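Local coordinates for synaptic vesicle membrane protein VAT-1 homolog-like (Homo sapiens, PDB 4A27), which probably acts as an oxidoreductase, as a member of the quinone oxidoreductase branch of the zinc-containing alcohol dehydrogenase family, at residues 33-38 / 101-106; 89-94 / 107-112; 143-148 / 170-175; 210-215 / 232-237. One frame throughout, in Å; residues are numbered along the deposited sequence.

Interaction 1: 33-38 / 101-106; sequences LKIRVK and VCTPVE. With EDO (1,2-ethanediol), chain D.
Lys34 and Cys102 face each other as a non-hydrogen-bonded pair in an antiparallel strand pair of the GroES-like domain, between the hydrogen-bonded pairs Leu33-Thr103 and Ile35-Val101. Four backbone bonds close this ladder; the shortest takes Ile35 N to Val101 O, 2.7 Å. Leu33 O receives a further CA-H contact from Cys102 CA at 3.2 Å.

The side chain of Lys34 starts against the sulfur of its partner: CB lies 3.8 Å from Cys102 SG. CG, anti to the backbone N (chi1 -177°), stays 3.9 Å from Cys102 SG, and from there the chain runs on extended, so that CD and CE lead away from strand 101-104. NZ then forms a salt bridge with Glu27, with Glu73 a longer, weak partner. Lysine suits a place whose root is covered by a neighbouring strand but whose end has acids to meet.

The other face carries Leu33, Ile35, Val101 and Thr103, mostly beta-branched residues that fit an extended backbone. Val37 joins them, its CG2 meeting Val101 CG2 at 3.9 Å where the two side chains pass obliquely. Farther along, Leu33 crosses Val105 at about a right angle, with Leu33 CD2 4.1 Å from Val105 CG2, so a leucine tip bridges to the 3-10 segment that follows the strand. Beyond this face lie Val88 and Ala90 of strand 87-91, which touch Ile35. Arg36 turns away from strand 101-104: its NE is paired with Glu73, and O2 of an ethanediol, at the guanidinium edge near its plane, takes a weak hydrogen bond from Arg36 NH1, 3.4 Å.

Interaction 2: 89-94 / 107-112; sequences MAFVNY and FVYKIP
Phe91 and Tyr109 meet rim to rim, obliquely, on an antiparallel strand pair of the GroES-like domain. Each ring presents its edge to the other: Tyr109 OH lies near the plane of the Phe91 ring, 3.4 Å from Phe91 CD2, and the same Phe91 CD2 sits 3.8 Å from Tyr109 CE2. The contact is diagonal, because Tyr109 pairs across the strands with Met89, in a hydrogen-bonded pair whose two backbone bonds join Met89 N to Tyr109 O and Tyr109 N to Met89 O. Aromatic residues suit this face, since a broad ring can span from one pair to the next.

Met89 crosses the tyrosine at about a right angle. Its CG stands between the backbone N and the carbonyl carbon (chi1 64°), which brings the otherwise extended chain obliquely across Ile111; Ile111 CG2 lies 3.6 Å from Met89 CG and 3.7 Å from Met89 SD. The unbranched, pliable methionine thus wraps a single methyl. Helix 290-305 covers Tyr109 through Ile293, Arg294 and Val297, while helix 280-285 packs on Phe91. With an alanine in place of Tyr109, the edge of Phe91 would probably be left without its neighbour and a gap would open beneath helix 290-305.

The other face is slighter. Ala90 and Val108 form the non-hydrogen-bonded pair, Ala90 CB lying 4.1 Å from Val108 CG2. Back on the side of Phe91, Phe107 sends its ring away to meet Phe285 edge-to-face, yet its root stays in the contact: Phe107 CB is 3.5 Å from Phe91 O, and Phe107 O accepts the backbone N-H of Phe91 at 3.1 Å.

Interaction 3: 143-148 / 170-175; sequences GMSVLV and TVFGTA
Leu147 crosses Phe172 at about a right angle in the parallel sheet of the Rossmann-type domain. With CG anti to the backbone N (chi1 177°), the leucine brings CD1 within 3.7 Å of Phe172 CB. The phenylalanine ring turns its edge to the partner strand: Val146 O lies near its plane, and Ser145 CB is 4.1 Å from Phe172 CE2. Small Ser145 leaves space for that rim. On the other face Val148 CG2 touches Val171 CG1 at 3.7 Å, two slim beta-branched residues suited to a strand beneath a helix, while Gly173 adds no bulk beside Val148.

Five backbone bonds hold these side chains in step. The straightest runs from Phe172 N to Val146 O, 2.8 Å with an N-H...O angle of 175°, and Val148 N returns to Phe172 O at 2.8 Å.

Farther out, His189 meets the Phe172 ring, and Ile204 of helix 197-204 packs on it too. The two strands and helix 154-163 make a beta-alpha-beta unit, the helix covering Val146, Val148 and Val171 through Val159 and Cys163. Within the sheet, strand 145-148 continues to strand 209-215 on one side, and strand 170-175 to strand 189-192 on the other.

Interaction 4: 210-215 / 232-237; sequences DIVLDC and GTYILY. With EDO (1,2-ethanediol), chain C.
Cys215 sets its CB over one face of the Tyr237 ring, a CH-pi contact offset toward the rim, with Cys215 CB 3.5 Å from Tyr237 CZ; Cys215 is poorly ordered, so this closeness is less certain. The tyrosine CG sits between the backbone N and the carbonyl carbon (chi1 70°), which swings the ring back across the neighbouring parallel strand of the Rossmann-type sheet. On the same face Leu213 and Ile235 lie side by side, Leu213 CD2 meeting Ile235 CD1 at 3.8 Å, and Met133 of helix 124-137 packs onto both.

On the reverse face the Tyr234 ring crosses Val212 obliquely, Val212 CG1 lying 3.6 Å from Tyr234 CD1; the slender valine makes room for the ring to reach Asp214. At the strand start, Gly232 fits because a side chain there would crowd Asp210 O. Thr233 OG1 lies 2.8 Å from O1 of an ethanediol.

A water accepts from Tyr237 OH at 2.6 Å and donates to Leu213 O at 2.9 Å. A phenylalanine in place of Tyr237 would probably leave this water without its donor and its bridge to Leu213 O less secure. Tyr234 OH donates to Asp214 OD2, though the modelled length is doubtfully short; each face thus adds a tyrosine hydroxyl link to largely apolar packing.

How the interactions relate
From the N terminus, interaction 1 closes a long loop, with 62 residues between its segments. Interaction 2 opens inside that loop and closes just beyond it, so the two cross, and strands 87-91, 100-104 and 108-110 follow one another in the chain. They touch: Thr103 OG1 probably hydrogen-bonds to Phe91 O. Both build the GroES-like domain. Interactions 3 and 4 come later, in series, closing loops of 21 and 16 residues. They share one parallel sheet, in which 143-148 and 210-215 are neighbours, with Ser145 N beside Asp210 OD2. The two pairs lie on opposite sides of the chain's centre, interactions 1 and 3 having centres about 36 Å apart.

Interaction 1: 33-38 / 101-106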
loop_
_atom_site.group_PDB
_atom_site.type_symbol
_atom_site.label_atom_id
_atom_site.label_comp_id
_atom_site.label_asym_id
_atom_site.label_seq_id
_atom_site.Cartn_x
_atom_site.Cartn_y
_atom_site.Cartn_z
ATOM N N LEU A 33 4.401 33.053 9.863
ATOM C CA LEU A 33 3.571 33.934 10.664
ATOM C C LEU A 33 3.788 33.683 12.154
ATOM O O LEU A 33 4.410 32.693 12.548
ATOM C CB LEU A 33 2.098 33.908 10.234
ATOM C CG LEU A 33 1.382 32.582 10.045
ATOM C CD1 LEU A 33 0.949 32.112 11.413
ATOM C CD2 LEU A 33 0.194 32.701 9.106
ATOM N N LYS A 34 3.335 34.649 12.948
ATOM C CA LYS A 34 3.478 34.655 14.382
ATOM C C LYS A 34 2.123 34.347 14.977
ATOM O O LYS A 34 1.123 34.993 14.620
ATOM C CB LYS A 34 3.939 36.043 14.829
ATOM C CG LYS A 34 4.216 36.193 16.319
ATOM C CD LYS A 34 4.522 37.677 16.638
ATOM C CE LYS A 34 4.724 37.966 18.124
ATOM N NZ LYS A 34 5.132 39.400 18.366
ATOM N N ILE A 35 2.098 33.377 15.894
ATOM C CA ILE A 35 0.860 32.870 16.494
ATOM C C ILE A 35 0.892 33.047 17.997
ATOM O O ILE A 35 1.857 32.642 18.677
ATOM C CB ILE A 35 0.614 31.317 16.191
ATOM C CG1 ILE A 35 0.404 31.064 14.705
ATOM C CG2 ILE A 35 -0.629 30.843 16.975
ATOM C CD1 ILE A 35 0.326 29.581 14.259
ATOM N N ARG A 36 -0.171 33.653 18.516
ATOM C CA ARG A 36 -0.391 33.803 19.951
ATOM C C ARG A 36 -1.095 32.516 20.365
ATOM O O ARG A 36 -2.240 32.299 19.977
ATOM C CB ARG A 36 -1.258 35.046 20.215
ATOM C CG ARG A 36 -1.813 35.220 21.646
ATOM C CD ARG A 36 -0.746 35.469 22.694
ATOM N NE ARG A 36 -0.286 36.860 22.589
ATOM C CZ ARG A 36 0.377 37.526 23.530
ATOM N NH1 ARG A 36 0.690 36.959 24.694
ATOM N NH2 ARG A 36 0.731 38.784 23.300
ATOM N N VAL A 37 -0.404 31.680 21.137
ATOM C CA VAL A 37 -0.806 30.304 21.343
ATOM C C VAL A 37 -1.877 30.227 22.392
ATOM O O VAL A 37 -1.775 30.866 23.435
ATOM C CB VAL A 37 0.393 29.439 21.780
ATOM C CG1 VAL A 37 -0.026 27.977 22.189
ATOM C CG2 VAL A 37 1.413 29.442 20.684
ATOM N N LYS A 38 -2.932 29.474 22.098
ATOM C CA LYS A 38 -3.998 29.239 23.073
ATOM C C LYS A 38 -3.943 27.810 23.630
ATOM O O LYS A 38 -4.304 27.575 24.779
ATOM C CB LYS A 38 -5.337 29.465 22.430
ATOM C CG LYS A 38 -5.563 30.893 21.969
ATOM C CD LYS A 38 -5.920 31.768 23.152
ATOM C CE LYS A 38 -6.239 33.198 22.759
ATOM N NZ LYS A 38 -7.074 33.790 23.862
ATOM N N VAL A 101 4.584 31.569 19.023
ATOM C CA VAL A 101 5.201 30.642 18.085
ATOM C C VAL A 101 5.276 31.299 16.711
ATOM O O VAL A 101 4.308 31.899 16.244
ATOM C CB VAL A 101 4.355 29.300 18.008
ATOM C CG1 VAL A 101 4.453 28.640 16.674
ATOM C CG2 VAL A 101 4.783 28.317 19.121
ATOM N N CYS A 102 6.405 31.147 16.041
ATOM C CA CYS A 102 6.520 31.484 14.639
ATOM C C CYS A 102 6.729 30.186 13.858
ATOM O O CYS A 102 7.447 29.295 14.310
ATOM C CB CYS A 102 7.678 32.474 14.411
ATOM S SG CYS A 102 7.290 34.190 14.974
ATOM N N THR A 103 6.071 30.061 12.705
ATOM C CA THR A 103 6.192 28.848 11.872
ATOM C C THR A 103 5.890 29.174 10.395
ATOM O O THR A 103 5.064 30.068 10.107
ATOM C CB THR A 103 5.233 27.700 12.390
ATOM O OG1 THR A 103 5.649 26.410 11.891
ATOM C CG2 THR A 103 3.776 27.988 12.011
ATOM N N PRO A 104 6.566 28.472 9.460
ATOM C CA PRO A 104 6.323 28.715 8.037
ATOM C C PRO A 104 4.851 28.525 7.674
ATOM O O PRO A 104 4.200 27.617 8.176
ATOM C CB PRO A 104 7.208 27.680 7.344
ATOM C CG PRO A 104 8.306 27.406 8.294
ATOM C CD PRO A 104 7.676 27.513 9.671
ATOM N N VAL A 105 4.336 29.400 6.820
ATOM C CA VAL A 105 2.927 29.446 6.503
ATOM C C VAL A 105 2.387 28.116 5.907
ATOM O O VAL A 105 1.189 27.842 6.006
ATOM C CB VAL A 105 2.623 30.615 5.516
ATOM C CG1 VAL A 105 3.155 30.274 4.109
ATOM C CG2 VAL A 105 1.139 30.950 5.481
ATOM N N GLU A 106 3.252 27.289 5.305
ATOM C CA GLU A 106 2.772 26.044 4.725
ATOM C C GLU A 106 2.288 25.066 5.793
ATOM O O GLU A 106 1.557 24.147 5.458
ATOM C CB GLU A 106 3.762 25.373 3.749
ATOM C CG GLU A 106 5.108 25.002 4.296
ATOM C CD GLU A 106 6.133 26.118 4.170
ATOM O OE1 GLU A 106 5.731 27.309 3.995
ATOM O OE2 GLU A 106 7.342 25.798 4.280
HETATM C C1 EDO D . -3.183 34.667 27.064
HETATM O O1 EDO D . -3.330 34.146 25.727
HETATM C C2 EDO D . -1.825 34.295 27.685
HETATM O O2 EDO D . -0.754 34.633 26.777
#

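Interaction 2: 89-94 / 107-112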
loop_
_atom_site.group_PDB
_atom_site.type_symbol
_atom_site.label_atom_id
_atom_site.label_comp_id
_atom_site.label_asym_id
_atom_site.label_seq_id
_atom_site.Cartn_x
_atom_site.Cartn_y
_atom_site.Cartn_z
ATOM N N MET A 89 -4.630 26.546 13.444
ATOM C CA MET A 89 -3.901 25.449 14.053
ATOM C C MET A 89 -2.679 25.227 13.198
ATOM O O MET A 89 -2.653 25.617 12.025
ATOM C CB MET A 89 -4.775 24.190 14.126
ATOM C CG MET A 89 -5.183 23.618 12.785
ATOM S SD MET A 89 -6.400 22.258 12.905
ATOM C CE MET A 89 -6.939 22.182 11.174
ATOM N N ALA A 90 -1.654 24.604 13.764
ATOM C CA ALA A 90 -0.379 24.632 13.086
ATOM C C ALA A 90 0.549 23.576 13.599
ATOM O O ALA A 90 0.456 23.188 14.764
ATOM C CB ALA A 90 0.289 26.037 13.243
ATOM N N PHE A 91 1.395 23.082 12.699
ATOM C CA PHE A 91 2.484 22.204 13.071
ATOM C C PHE A 91 3.679 23.106 13.274
ATOM O O PHE A 91 3.830 24.101 12.579
ATOM C CB PHE A 91 2.834 21.217 11.943
ATOM C CG PHE A 91 1.806 20.147 11.699
ATOM C CD1 PHE A 91 1.690 19.074 12.559
ATOM C CD2 PHE A 91 0.977 20.181 10.575
ATOM C CE1 PHE A 91 0.756 18.092 12.311
ATOM C CE2 PHE A 91 0.046 19.192 10.331
ATOM C CZ PHE A 91 -0.049 18.151 11.178
ATOM N N VAL A 92 4.567 22.729 14.156
ATOM C CA VAL A 92 5.751 23.524 14.343
ATOM C C VAL A 92 6.855 22.581 14.758
ATOM O O VAL A 92 6.604 21.601 15.469
ATOM C CB VAL A 92 5.498 24.700 15.333
ATOM C CG1 VAL A 92 5.071 24.209 16.651
ATOM C CG2 VAL A 92 6.766 25.557 15.473
ATOM N N ASN A 93 8.050 22.810 14.218
ATOM C CA ASN A 93 9.150 21.888 14.419
ATOM C C ASN A 93 9.779 22.250 15.741
ATOM O O ASN A 93 10.762 22.973 15.796
ATOM C CB ASN A 93 10.153 21.963 13.242
ATOM C CG ASN A 93 11.152 20.803 13.226
ATOM O OD1 ASN A 93 11.105 19.891 14.044
ATOM N ND2 ASN A 93 12.056 20.836 12.260
ATOM N N TYR A 94 9.189 21.742 16.817
ATOM C CA TYR A 94 9.552 22.126 18.202
ATOM C C TYR A 94 9.025 23.505 18.455
ATOM O O TYR A 94 8.472 24.149 17.548
ATOM C CB TYR A 94 11.074 22.091 18.469
ATOM C CG TYR A 94 11.650 20.717 18.427
ATOM C CD1 TYR A 94 11.620 19.897 19.545
ATOM C CD2 TYR A 94 12.202 20.220 17.270
ATOM C CE1 TYR A 94 12.123 18.604 19.511
ATOM C CE2 TYR A 94 12.698 18.926 17.217
ATOM C CZ TYR A 94 12.654 18.123 18.341
ATOM O OH TYR A 94 13.180 16.838 18.277
ATOM N N PHE A 107 2.655 25.293 7.060
ATOM C CA PHE A 107 2.215 24.444 8.155
ATOM C C PHE A 107 1.052 24.998 8.979
ATOM O O PHE A 107 0.758 24.500 10.072
ATOM C CB PHE A 107 3.385 24.150 9.071
ATOM C CG PHE A 107 4.559 23.606 8.365
ATOM C CD1 PHE A 107 4.445 22.462 7.569
ATOM C CD2 PHE A 107 5.790 24.247 8.463
ATOM C CE1 PHE A 107 5.552 21.945 6.911
ATOM C CE2 PHE A 107 6.899 23.762 7.802
ATOM C CZ PHE A 107 6.795 22.615 7.022
ATOM N N VAL A 108 0.372 26.003 8.450
ATOM C CA VAL A 108 -0.682 26.676 9.186
ATOM C C VAL A 108 -2.005 26.502 8.486
ATOM O O VAL A 108 -2.070 26.539 7.261
ATOM C CB VAL A 108 -0.377 28.208 9.352
ATOM C CG1 VAL A 108 -1.453 28.861 10.189
ATOM C CG2 VAL A 108 0.981 28.413 9.981
ATOM N N TYR A 109 -3.071 26.342 9.257
ATOM C CA TYR A 109 -4.379 26.079 8.685
ATOM C C TYR A 109 -5.404 26.842 9.449
ATOM O O TYR A 109 -5.434 26.811 10.669
ATOM C CB TYR A 109 -4.730 24.580 8.715
ATOM C CG TYR A 109 -3.555 23.721 8.388
ATOM C CD1 TYR A 109 -3.237 23.394 7.087
ATOM C CD2 TYR A 109 -2.738 23.244 9.399
ATOM C CE1 TYR A 109 -2.123 22.609 6.808
ATOM C CE2 TYR A 109 -1.646 22.489 9.127
ATOM C CZ TYR A 109 -1.311 22.194 7.837
ATOM O OH TYR A 109 -0.203 21.384 7.583
ATOM N N LYS A 110 -6.248 27.543 8.711
ATOM C CA LYS A 110 -7.328 28.309 9.284
ATOM C C LYS A 110 -8.342 27.360 9.827
ATOM O O LYS A 110 -8.656 26.369 9.189
ATOM C CB LYS A 110 -8.003 29.139 8.195
ATOM C CG LYS A 110 -7.128 30.221 7.621
ATOM C CD LYS A 110 -7.963 31.127 6.743
ATOM C CE LYS A 110 -7.184 32.312 6.233
ATOM N NZ LYS A 110 -8.049 33.174 5.376
ATOM N N ILE A 111 -8.873 27.653 11.000
ATOM C CA ILE A 111 -9.888 26.801 11.562
ATOM C C ILE A 111 -11.273 27.442 11.443
ATOM O O ILE A 111 -11.424 28.656 11.387
ATOM C CB ILE A 111 -9.547 26.320 13.023
ATOM C CG1 ILE A 111 -9.458 27.491 14.004
ATOM C CG2 ILE A 111 -8.241 25.506 13.009
ATOM C CD1 ILE A 111 -9.162 27.089 15.460
ATOM N N PRO A 112 -12.305 26.609 11.395
ATOM C CA PRO A 112 -13.667 27.142 11.415
ATOM C C PRO A 112 -14.030 27.818 12.733
ATOM O O PRO A 112 -13.511 27.442 13.796
ATOM C CB PRO A 112 -14.550 25.893 11.238
ATOM C CG PRO A 112 -13.635 24.740 10.983
ATOM C CD PRO A 112 -12.268 25.134 11.449
#

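Interaction 3: 143-148 / 170-175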
loop_
_atom_site.group_PDB
_atom_site.type_symbol
_atom_site.label_atom_id
_atom_site.label_comp_id
_atom_site.label_asym_id
_atom_site.label_seq_id
_atom_site.Cartn_x
_atom_site.Cartn_y
_atom_site.Cartn_z
ATOM N N GLY A 143 -16.567 -2.208 2.560
ATOM C CA GLY A 143 -16.539 -3.630 2.908
ATOM C C GLY A 143 -15.269 -4.137 3.577
ATOM O O GLY A 143 -15.171 -5.304 3.939
ATOM N N MET A 144 -14.275 -3.289 3.760
ATOM C CA MET A 144 -13.013 -3.768 4.324
ATOM C C MET A 144 -13.059 -3.814 5.830
ATOM O O MET A 144 -13.977 -3.321 6.448
ATOM C CB MET A 144 -11.876 -2.852 3.877
ATOM C CG MET A 144 -11.635 -2.987 2.409
ATOM S SD MET A 144 -10.264 -2.029 1.768
ATOM C CE MET A 144 -9.070 -2.319 3.002
ATOM N N SER A 145 -12.027 -4.393 6.430
ATOM C CA SER A 145 -11.953 -4.426 7.846
ATOM C C SER A 145 -10.577 -3.960 8.332
ATOM O O SER A 145 -9.557 -4.116 7.649
ATOM C CB SER A 145 -12.312 -5.833 8.331
ATOM O OG SER A 145 -11.175 -6.671 8.293
ATOM N N VAL A 146 -10.582 -3.337 9.504
ATOM C CA VAL A 146 -9.433 -2.677 10.068
ATOM C C VAL A 146 -9.255 -3.084 11.525
ATOM O O VAL A 146 -10.220 -3.111 12.289
ATOM C CB VAL A 146 -9.594 -1.147 10.046
ATOM C CG1 VAL A 146 -8.307 -0.497 10.601
ATOM C CG2 VAL A 146 -9.921 -0.637 8.628
ATOM N N LEU A 147 -8.018 -3.376 11.902
ATOM C CA LEU A 147 -7.682 -3.553 13.283
ATOM C C LEU A 147 -6.893 -2.368 13.772
ATOM O O LEU A 147 -5.809 -2.081 13.245
ATOM C CB LEU A 147 -6.841 -4.839 13.512
ATOM C CG LEU A 147 -6.357 -5.108 14.963
ATOM C CD1 LEU A 147 -7.528 -5.119 15.955
ATOM C CD2 LEU A 147 -5.624 -6.446 15.106
ATOM N N VAL A 148 -7.421 -1.732 14.815
ATOM C CA VAL A 148 -6.798 -0.586 15.437
ATOM C C VAL A 148 -6.384 -0.896 16.861
ATOM O O VAL A 148 -7.231 -1.084 17.721
ATOM C CB VAL A 148 -7.797 0.598 15.497
ATOM C CG1 VAL A 148 -7.028 1.900 15.610
ATOM C CG2 VAL A 148 -8.637 0.571 14.230
ATOM N N THR A 170 -15.681 -2.594 8.852
ATOM C CA THR A 170 -15.699 -3.201 10.176
ATOM C C THR A 170 -14.413 -2.879 10.917
ATOM O O THR A 170 -13.324 -3.229 10.468
ATOM C CB THR A 170 -15.901 -4.734 10.072
ATOM O OG1 THR A 170 -17.109 -4.985 9.366
ATOM C CG2 THR A 170 -15.984 -5.398 11.422
ATOM N N VAL A 171 -14.553 -2.203 12.051
ATOM C CA VAL A 171 -13.419 -1.746 12.837
ATOM C C VAL A 171 -13.325 -2.597 14.092
ATOM O O VAL A 171 -14.276 -2.694 14.884
ATOM C CB VAL A 171 -13.571 -0.252 13.210
ATOM C CG1 VAL A 171 -12.328 0.285 13.986
ATOM C CG2 VAL A 171 -13.906 0.628 11.930
ATOM N N PHE A 172 -12.183 -3.218 14.245
ATOM C CA PHE A 172 -11.838 -3.981 15.414
ATOM C C PHE A 172 -10.885 -3.113 16.212
ATOM O O PHE A 172 -9.926 -2.558 15.645
ATOM C CB PHE A 172 -11.138 -5.273 14.996
ATOM C CG PHE A 172 -12.028 -6.253 14.248
ATOM C CD1 PHE A 172 -12.807 -7.159 14.947
ATOM C CD2 PHE A 172 -12.098 -6.266 12.872
ATOM C CE1 PHE A 172 -13.618 -8.068 14.270
ATOM C CE2 PHE A 172 -12.897 -7.161 12.187
ATOM C CZ PHE A 172 -13.672 -8.073 12.904
ATOM N N GLY A 173 -11.189 -2.931 17.504
ATOM C CA GLY A 173 -10.336 -2.192 18.398
ATOM C C GLY A 173 -9.842 -3.055 19.550
ATOM O O GLY A 173 -10.502 -4.017 19.932
ATOM N N THR A 174 -8.651 -2.745 20.053
ATOM C CA THR A 174 -8.211 -3.221 21.368
ATOM C C THR A 174 -8.032 -2.027 22.332
ATOM O O THR A 174 -7.645 -0.933 21.912
ATOM C CB THR A 174 -6.912 -4.036 21.273
ATOM O OG1 THR A 174 -5.849 -3.203 20.836
ATOM C CG2 THR A 174 -7.080 -5.206 20.296
ATOM N N ALA A 175 -8.308 -2.266 23.614
ATOM C CA ALA A 175 -8.209 -1.268 24.675
ATOM C C ALA A 175 -8.357 -1.945 26.059
ATOM O O ALA A 175 -9.001 -2.992 26.173
ATOM C CB ALA A 175 -9.278 -0.228 24.519
#

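Interaction 4: 210-215 / 232-237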
loop_
_atom_site.group_PDB
_atom_site.type_symbol
_atom_site.label_atom_id
_atom_site.label_comp_id
_atom_site.label_asym_id
_atom_site.label_seq_id
_atom_site.Cartn_x
_atom_site.Cartn_y
_atom_site.Cartn_z
ATOM N N ASP A 210 -8.080 -6.484 6.553
ATOM C CA ASP A 210 -7.425 -5.826 5.449
ATOM C C ASP A 210 -6.309 -4.892 5.878
ATOM O O ASP A 210 -5.293 -4.782 5.167
ATOM C CB ASP A 210 -8.451 -5.018 4.651
ATOM C CG ASP A 210 -9.528 -5.897 4.055
ATOM O OD1 ASP A 210 -9.201 -6.591 3.077
ATOM O OD2 ASP A 210 -10.667 -5.932 4.588
ATOM N N ILE A 211 -6.488 -4.220 7.025
ATOM C CA ILE A 211 -5.516 -3.244 7.492
ATOM C C ILE A 211 -5.263 -3.409 8.981
ATOM O O ILE A 211 -6.217 -3.439 9.791
ATOM C CB ILE A 211 -5.990 -1.816 7.269
ATOM C CG1 ILE A 211 -6.317 -1.532 5.800
ATOM C CG2 ILE A 211 -4.957 -0.794 7.871
ATOM C CD1 ILE A 211 -7.028 -0.171 5.640
ATOM N N VAL A 212 -3.985 -3.495 9.355
ATOM C CA VAL A 212 -3.612 -3.445 10.758
ATOM C C VAL A 212 -2.810 -2.156 11.004
ATOM O O VAL A 212 -1.838 -1.914 10.280
ATOM C CB VAL A 212 -2.781 -4.665 11.209
ATOM C CG1 VAL A 212 -2.373 -4.491 12.717
ATOM C CG2 VAL A 212 -3.570 -5.983 11.032
ATOM N N LEU A 213 -3.212 -1.382 12.025
ATOM C CA LEU A 213 -2.543 -0.151 12.427
ATOM C C LEU A 213 -1.958 -0.307 13.809
ATOM O O LEU A 213 -2.679 -0.493 14.808
ATOM C CB LEU A 213 -3.491 1.019 12.442
ATOM C CG LEU A 213 -4.254 1.242 11.159
ATOM C CD1 LEU A 213 -5.329 2.275 11.372
ATOM C CD2 LEU A 213 -3.233 1.633 10.057
ATOM N N ASP A 214 -0.630 -0.238 13.874
ATOM C CA ASP A 214 0.080 -0.582 15.084
ATOM C C ASP A 214 1.082 0.492 15.480
ATOM O O ASP A 214 2.050 0.765 14.743
ATOM C CB ASP A 214 0.847 -1.883 14.841
ATOM C CG ASP A 214 1.327 -2.525 16.135
ATOM O OD1 ASP A 214 0.873 -2.105 17.230
ATOM O OD2 ASP A 214 2.119 -3.478 16.042
ATOM N N CYS A 215 0.911 1.076 16.663
ATOM C CA CYS A 215 1.767 2.210 17.042
ATOM C C CYS A 215 3.112 1.765 17.597
ATOM O O CYS A 215 3.298 0.607 17.969
ATOM C CB CYS A 215 1.045 3.178 18.001
ATOM S SG CYS A 215 0.861 2.610 19.693
ATOM N N GLY A 232 -3.409 -7.578 2.305
ATOM C CA GLY A 232 -3.538 -6.651 3.419
ATOM C C GLY A 232 -2.291 -5.833 3.705
ATOM O O GLY A 232 -1.192 -6.206 3.302
ATOM N N THR A 233 -2.464 -4.759 4.491
ATOM C CA THR A 233 -1.393 -3.769 4.784
ATOM C C THR A 233 -1.229 -3.608 6.291
ATOM O O THR A 233 -2.192 -3.359 7.011
ATOM C CB THR A 233 -1.728 -2.375 4.234
ATOM O OG1 THR A 233 -1.992 -2.455 2.827
ATOM C CG2 THR A 233 -0.582 -1.401 4.485
ATOM N N TYR A 234 -0.014 -3.821 6.759
ATOM C CA TYR A 234 0.347 -3.554 8.128
ATOM C C TYR A 234 1.133 -2.236 8.151
ATOM O O TYR A 234 2.082 -2.083 7.393
ATOM C CB TYR A 234 1.171 -4.739 8.659
ATOM C CG TYR A 234 1.641 -4.599 10.075
ATOM C CD1 TYR A 234 0.853 -4.996 11.143
ATOM C CD2 TYR A 234 2.909 -4.124 10.339
ATOM C CE1 TYR A 234 1.304 -4.877 12.439
ATOM C CE2 TYR A 234 3.373 -4.023 11.619
ATOM C CZ TYR A 234 2.566 -4.386 12.666
ATOM O OH TYR A 234 3.055 -4.255 13.938
ATOM N N ILE A 235 0.734 -1.303 9.018
ATOM C CA ILE A 235 1.319 0.016 9.101
ATOM C C ILE A 235 1.798 0.264 10.517
ATOM O O ILE A 235 1.014 0.196 11.502
ATOM C CB ILE A 235 0.291 1.116 8.653
ATOM C CG1 ILE A 235 -0.291 0.765 7.302
ATOM C CG2 ILE A 235 0.951 2.519 8.517
ATOM C CD1 ILE A 235 -1.355 1.806 6.755
ATOM N N LEU A 236 3.113 0.470 10.631
ATOM C CA LEU A 236 3.735 0.855 11.878
ATOM C C LEU A 236 3.909 2.370 11.921
ATOM O O LEU A 236 4.543 2.971 11.048
ATOM C CB LEU A 236 5.088 0.169 12.030
ATOM C CG LEU A 236 5.697 0.323 13.425
ATOM C CD1 LEU A 236 4.850 -0.406 14.483
ATOM C CD2 LEU A 236 7.113 -0.207 13.434
ATOM N N TYR A 237 3.346 2.998 12.938
ATOM C CA TYR A 237 3.460 4.440 13.064
ATOM C C TYR A 237 3.823 4.864 14.471
ATOM O O TYR A 237 3.811 4.043 15.392
ATOM C CB TYR A 237 2.144 5.069 12.680
ATOM C CG TYR A 237 1.026 4.833 13.676
ATOM C CD1 TYR A 237 0.248 3.675 13.620
ATOM C CD2 TYR A 237 0.746 5.756 14.656
ATOM C CE1 TYR A 237 -0.805 3.483 14.485
ATOM C CE2 TYR A 237 -0.268 5.560 15.551
ATOM C CZ TYR A 237 -1.056 4.435 15.435
ATOM O OH TYR A 237 -2.071 4.237 16.302
HETATM C C1 EDO C . -5.590 -3.042 1.670
HETATM O O1 EDO C . -4.335 -3.707 1.910
HETATM C C2 EDO C . -5.380 -1.545 1.736
HETATM O O2 EDO C . -5.770 -0.872 0.524
HETATM O O HOH W 1 -3.313 1.911 16.329
#